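Local coordinates for pfam DUF1093 family protein (Bacillus subtilis, PDB 3NPP), which is of unknown function but, being made with a signal sequence, probably acts outside the cytoplasm, this chain being the beta-rich DUF1093 part, at residues G27-T31 with G49-R53; Q10-I16 with E42-F46. All blocks are in the same frame, centred on the assembly; numbering follows the deposited sequence.

Interaction 1 (G27-T31 with G49-R53); sequences GTEYT and GKELR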
loop_
_atom_site.group_PDB
_atom_site.type_symbol
_atom_site.label_atom_id
_atom_site.label_comp_id
_atom_site.label_asym_id
_atom_site.label_seq_id
_atom_site.Cartn_x
_atom_site.Cartn_y
_atom_site.Cartn_z
ATOM N N GLY A 27 -10.268 19.628 2.788
ATOM C CA GLY A 27 -9.266 19.048 1.879
ATOM C C GLY A 27 -9.079 19.850 0.605
ATOM O O GLY A 27 -9.996 20.569 0.157
ATOM N N THR A 28 -7.916 19.692 -0.002
ATOM C CA THR A 28 -7.624 20.230 -1.326
ATOM C C THR A 28 -6.985 19.097 -2.139
ATOM O O THR A 28 -5.995 18.524 -1.721
ATOM C CB THR A 28 -6.727 21.466 -1.230
ATOM O OG1 THR A 28 -7.373 22.446 -0.405
ATOM C CG2 THR A 28 -6.447 22.089 -2.625
ATOM N N GLU A 29 -7.593 18.768 -3.276
ATOM C CA GLU A 29 -7.110 17.744 -4.180
ATOM C C GLU A 29 -6.221 18.366 -5.267
ATOM O O GLU A 29 -6.546 19.432 -5.761
ATOM C CB GLU A 29 -8.302 17.099 -4.849
ATOM C CG GLU A 29 -7.945 15.853 -5.660
ATOM C CD GLU A 29 -9.149 15.117 -6.184
ATOM O OE1 GLU A 29 -10.296 15.610 -5.994
ATOM O OE2 GLU A 29 -8.936 14.003 -6.757
ATOM N N TYR A 30 -5.132 17.686 -5.640
ATOM C CA TYR A 30 -4.303 18.062 -6.798
ATOM C C TYR A 30 -4.110 16.826 -7.637
ATOM O O TYR A 30 -3.915 15.758 -7.079
ATOM C CB TYR A 30 -2.930 18.583 -6.354
ATOM C CG TYR A 30 -3.027 19.841 -5.541
ATOM C CD1 TYR A 30 -3.191 19.787 -4.162
ATOM C CD2 TYR A 30 -2.991 21.095 -6.152
ATOM C CE1 TYR A 30 -3.292 20.980 -3.400
ATOM C CE2 TYR A 30 -3.106 22.258 -5.406
ATOM C CZ TYR A 30 -3.260 22.187 -4.030
ATOM O OH TYR A 30 -3.412 23.350 -3.291
ATOM N N THR A 31 -4.229 16.955 -8.954
ATOM C CA THR A 31 -3.834 15.901 -9.898
ATOM C C THR A 31 -2.810 16.510 -10.832
ATOM O O THR A 31 -3.153 17.361 -11.646
ATOM C CB THR A 31 -5.021 15.357 -10.685
ATOM O OG1 THR A 31 -5.912 14.680 -9.795
ATOM C CG2 THR A 31 -4.545 14.355 -11.769
ATOM N N GLY A 49 -4.414 18.849 3.620
ATOM C CA GLY A 49 -5.339 19.479 4.566
ATOM C C GLY A 49 -5.360 20.994 4.542
ATOM O O GLY A 49 -6.019 21.603 5.396
ATOM N N LYS A 50 -4.593 21.611 3.607
ATOM C CA LYS A 50 -4.668 23.032 3.317
ATOM C C LYS A 50 -4.363 23.258 1.832
ATOM O O LYS A 50 -3.835 22.348 1.145
ATOM C CB LYS A 50 -3.654 23.803 4.189
ATOM C CG LYS A 50 -2.154 23.444 3.931
ATOM C CD LYS A 50 -1.271 23.904 5.095
ATOM C CE LYS A 50 0.222 23.931 4.735
ATOM N NZ LYS A 50 1.115 23.683 5.958
ATOM N N GLU A 51 -4.700 24.456 1.339
ATOM C CA GLU A 51 -4.313 24.865 -0.010
ATOM C C GLU A 51 -2.836 25.174 -0.031
ATOM O O GLU A 51 -2.359 25.912 0.799
ATOM C CB GLU A 51 -5.095 26.084 -0.479
ATOM C CG GLU A 51 -6.528 25.758 -0.730
ATOM C CD GLU A 51 -7.380 26.977 -1.063
ATOM O OE1 GLU A 51 -6.805 28.023 -1.457
ATOM O OE2 GLU A 51 -8.629 26.857 -0.934
ATOM N N LEU A 52 -2.131 24.585 -0.984
ATOM C CA LEU A 52 -0.696 24.681 -1.077
ATOM C C LEU A 52 -0.313 25.913 -1.905
ATOM O O LEU A 52 -1.081 26.375 -2.756
ATOM C CB LEU A 52 -0.132 23.414 -1.701
ATOM C CG LEU A 52 -0.445 22.096 -0.982
ATOM C CD1 LEU A 52 0.031 20.926 -1.818
ATOM C CD2 LEU A 52 0.173 22.053 0.449
ATOM N N ARG A 53 0.891 26.409 -1.661
ATOM C CA ARG A 53 1.383 27.642 -2.290
ATOM C C ARG A 53 1.671 27.358 -3.764
ATOM O O ARG A 53 2.290 26.354 -4.087
ATOM C CB ARG A 53 2.638 28.126 -1.565
ATOM C CG ARG A 53 3.193 29.478 -2.046
ATOM C CD ARG A 53 4.347 29.961 -1.157
HETATM O O HOH W 1 -9.490 23.799 -0.962
HETATM O O HOH W 2 -3.131 25.618 -4.595
#
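The phenol of Tyr30 reaches from strand 27-31 to Leu52 in loop 49-53. Its CG lies anti to the carbonyl carbon (chi1 -63°), which sends the long, stiff ring out to the loop backbone. There its OH accepts a nearly straight bond (166°) from Leu52 N at 2.9 Å. Water 2, in the ring plane, is 2.6 Å from the same OH and donates to Leu52 O, so the phenol reaches Leu52 N directly and Leu52 O through water. Leucine suits the spot: its branched end is apolar, and CD1 comes obliquely to the ring, 3.7 Å from Tyr30 CE1, while Ile16 and Phe46 also touch Leu52. A phenylalanine in place of Tyr30 would probably keep this apolar contact but leave Leu52 N without its acceptor and water 2 with one partner fewer. Nearby, Thr28 turns OG1 to the loop, 3.4 Å from Glu51 CG, and the two side chains cross at about a right angle. Water 1, 2.6 Å from Thr28 OG1, donates to Glu51 OE2, a polar pairing fitting for the exposed glutamate. The arrangement is that of a connecting loop, running from strand 41-48 to strand 57-63, held by side chains of an inner strand of the sheet it leaves.

Interaction 2 (Q10-I16 with E42-F46); sequences QDVYVQI and EEVTF
Val44 points its CG1 between the two valines of the facing strand, 3.5 Å from Val14 CG1 and 3.9 Å from Val12 CG1. It meets Val12 tip to tip but crosses Val14 at a slant. With chi1 at 58°, CG1 sits between the backbone N and the carbonyl carbon, the branch that reaches the opposing layer. Short beta-branched residues suit such a close approach. Just past the end of strand 10-15, where the chains diverge, larger groups meet: Ile16 CD1 lies at the edge of the Phe46 ring, near its plane and 4.1 Å from CZ, and Val14 CG2 approaches the ring obliquely. At the other end Glu42 bends at chi2 (-68°), laying CB and CG against Val12 while the carboxylate turns to Gln10. Amide and carboxylate planes stand steeply to each other, and water 3 joins them, donating to Gln10 OE1 at 2.8 Å and to Glu42 OE2 at 2.6 Å. Asn36 also bonds Gln10 OE1, and Gly1 N of the second subunit bonds Glu42 OE1, so this buried carboxylate has partners at both oxygens. The strand axes, 8.2 Å apart, cross at -85°: this is orthogonal packing of two antiparallel sheets round an aliphatic and aromatic core.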
loop_
_atom_site.group_PDB
_atom_site.type_symbol
_atom_site.label_atom_id
_atom_site.label_comp_id
_atom_site.label_asym_id
_atom_site.label_seq_id
_atom_site.Cartn_x
_atom_site.Cartn_y
_atom_site.Cartn_z
ATOM N N GLN A 10 7.716 4.343 -4.167
ATOM C CA GLN A 10 8.077 5.379 -5.142
ATOM C C GLN A 10 7.829 6.741 -4.556
ATOM O O GLN A 10 7.084 6.871 -3.625
ATOM C CB GLN A 10 7.314 5.154 -6.440
ATOM C CG GLN A 10 7.913 4.001 -7.248
ATOM C CD GLN A 10 7.269 3.800 -8.577
ATOM O OE1 GLN A 10 7.603 4.470 -9.533
ATOM N NE2 GLN A 10 6.364 2.846 -8.661
ATOM N N ASP A 11 8.589 7.720 -5.010
ATOM C CA ASP A 11 8.437 9.117 -4.575
ATOM C C ASP A 11 8.275 9.922 -5.816
ATOM O O ASP A 11 9.172 9.921 -6.651
ATOM C CB ASP A 11 9.647 9.582 -3.797
ATOM C CG ASP A 11 9.727 8.936 -2.431
ATOM O OD1 ASP A 11 9.088 9.434 -1.480
ATOM O OD2 ASP A 11 10.396 7.900 -2.303
ATOM N N VAL A 12 7.143 10.621 -5.937
ATOM C CA VAL A 12 6.814 11.349 -7.144
ATOM C C VAL A 12 6.971 12.843 -6.853
ATOM O O VAL A 12 6.356 13.369 -5.942
ATOM C CB VAL A 12 5.390 11.007 -7.616
ATOM C CG1 VAL A 12 5.052 11.784 -8.914
ATOM C CG2 VAL A 12 5.266 9.476 -7.846
ATOM N N TYR A 13 7.804 13.507 -7.624
ATOM C CA TYR A 13 8.103 14.928 -7.457
ATOM C C TYR A 13 7.234 15.746 -8.417
ATOM O O TYR A 13 7.107 15.399 -9.601
ATOM C CB TYR A 13 9.576 15.178 -7.733
ATOM C CG TYR A 13 10.464 14.496 -6.698
ATOM C CD1 TYR A 13 10.831 13.149 -6.848
ATOM C CD2 TYR A 13 10.896 15.185 -5.528
ATOM C CE1 TYR A 13 11.614 12.512 -5.912
ATOM C CE2 TYR A 13 11.695 14.540 -4.578
ATOM C CZ TYR A 13 12.050 13.206 -4.775
ATOM O OH TYR A 13 12.855 12.546 -3.855
ATOM N N VAL A 14 6.611 16.794 -7.891
ATOM C CA VAL A 14 5.674 17.625 -8.642
ATOM C C VAL A 14 5.899 19.094 -8.322
ATOM O O VAL A 14 6.502 19.432 -7.270
ATOM C CB VAL A 14 4.200 17.263 -8.297
ATOM C CG1 VAL A 14 3.892 15.839 -8.711
ATOM C CG2 VAL A 14 3.894 17.511 -6.824
ATOM N N GLN A 15 5.428 19.961 -9.219
ATOM C CA GLN A 15 5.271 21.370 -8.908
ATOM C C GLN A 15 3.796 21.690 -8.854
ATOM O O GLN A 15 3.040 21.249 -9.716
ATOM C CB GLN A 15 5.981 22.266 -9.951
ATOM C CG GLN A 15 5.993 23.740 -9.532
ATOM C CD GLN A 15 6.816 24.626 -10.436
ATOM O OE1 GLN A 15 6.983 24.353 -11.610
ATOM N NE2 GLN A 15 7.329 25.707 -9.874
ATOM N N ILE A 16 3.393 22.522 -7.893
ATOM C CA ILE A 16 1.998 22.940 -7.766
ATOM C C ILE A 16 1.748 24.022 -8.844
ATOM O O ILE A 16 1.814 25.235 -8.575
ATOM C CB ILE A 16 1.646 23.421 -6.312
ATOM C CG1 ILE A 16 2.065 22.386 -5.257
ATOM C CG2 ILE A 16 0.114 23.681 -6.155
ATOM C CD1 ILE A 16 1.551 20.959 -5.501
ATOM N N GLU A 42 5.006 10.392 -14.343
ATOM C CA GLU A 42 3.877 9.845 -13.554
ATOM C C GLU A 42 2.730 10.852 -13.467
ATOM O O GLU A 42 2.944 12.034 -13.598
ATOM C CB GLU A 42 4.294 9.537 -12.099
ATOM C CG GLU A 42 5.625 8.905 -11.882
ATOM C CD GLU A 42 5.737 7.478 -12.394
ATOM O OE1 GLU A 42 4.759 6.909 -12.965
ATOM O OE2 GLU A 42 6.813 6.901 -12.164
ATOM N N GLU A 43 1.533 10.375 -13.194
ATOM C CA GLU A 43 0.413 11.231 -12.799
ATOM C C GLU A 43 0.079 10.866 -11.384
ATOM O O GLU A 43 -0.061 9.698 -11.075
ATOM C CB GLU A 43 -0.785 11.006 -13.718
ATOM C CG GLU A 43 -1.979 12.012 -13.481
ATOM C CD GLU A 43 -3.309 11.473 -14.023
ATOM O OE1 GLU A 43 -3.536 11.598 -15.243
ATOM O OE2 GLU A 43 -4.112 10.898 -13.220
ATOM N N VAL A 44 -0.049 11.864 -10.516
ATOM C CA VAL A 44 -0.352 11.619 -9.120
ATOM C C VAL A 44 -1.555 12.478 -8.690
ATOM O O VAL A 44 -1.608 13.659 -8.994
ATOM C CB VAL A 44 0.907 11.847 -8.233
ATOM C CG1 VAL A 44 1.479 13.267 -8.384
ATOM C CG2 VAL A 44 0.610 11.499 -6.784
ATOM N N THR A 45 -2.522 11.842 -8.043
ATOM C CA THR A 45 -3.624 12.479 -7.363
ATOM C C THR A 45 -3.386 12.341 -5.868
ATOM O O THR A 45 -3.178 11.249 -5.392
ATOM C CB THR A 45 -4.926 11.804 -7.731
ATOM O OG1 THR A 45 -5.194 12.077 -9.097
ATOM C CG2 THR A 45 -6.098 12.292 -6.875
ATOM N N PHE A 46 -3.410 13.454 -5.147
ATOM C CA PHE A 46 -3.196 13.460 -3.737
ATOM C C PHE A 46 -3.974 14.606 -3.099
ATOM O O PHE A 46 -4.456 15.522 -3.805
ATOM C CB PHE A 46 -1.713 13.570 -3.437
ATOM C CG PHE A 46 -1.081 14.874 -3.899
ATOM C CD1 PHE A 46 -0.653 15.027 -5.207
ATOM C CD2 PHE A 46 -0.922 15.935 -3.016
ATOM C CE1 PHE A 46 -0.076 16.195 -5.610
ATOM C CE2 PHE A 46 -0.361 17.121 -3.423
ATOM C CZ PHE A 46 0.070 17.260 -4.696
HETATM O O HOH W 3 6.879 4.279 -12.247
#

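How the interactions relate
The segments alternate along the chain, 10-16, 27-31, 42-46, then 49-53, so the two contacts cross along the sequence. Their centres lie about 13 Å apart, interaction 2 near the middle of the chain and interaction 1 toward its surface. Strands 27-35 and 41-48 are antiparallel neighbours in one sheet and join them directly: Tyr30 N bonds Phe46 O, and Thr31 OG1 lies 2.8 Å from Thr45 OG1, probably hydrogen-bonded. Ile16 CG2 also packs on Tyr30 CE2 at 3.6 Å, carrying the core of interaction 2 up to interaction 1. One contact thus faces the two sheets together, the other joins the first sheet to the loop that leads from strand 41-48 to strand 57-63 of the second, while strand 41-48 extends its sheet into the second subunit.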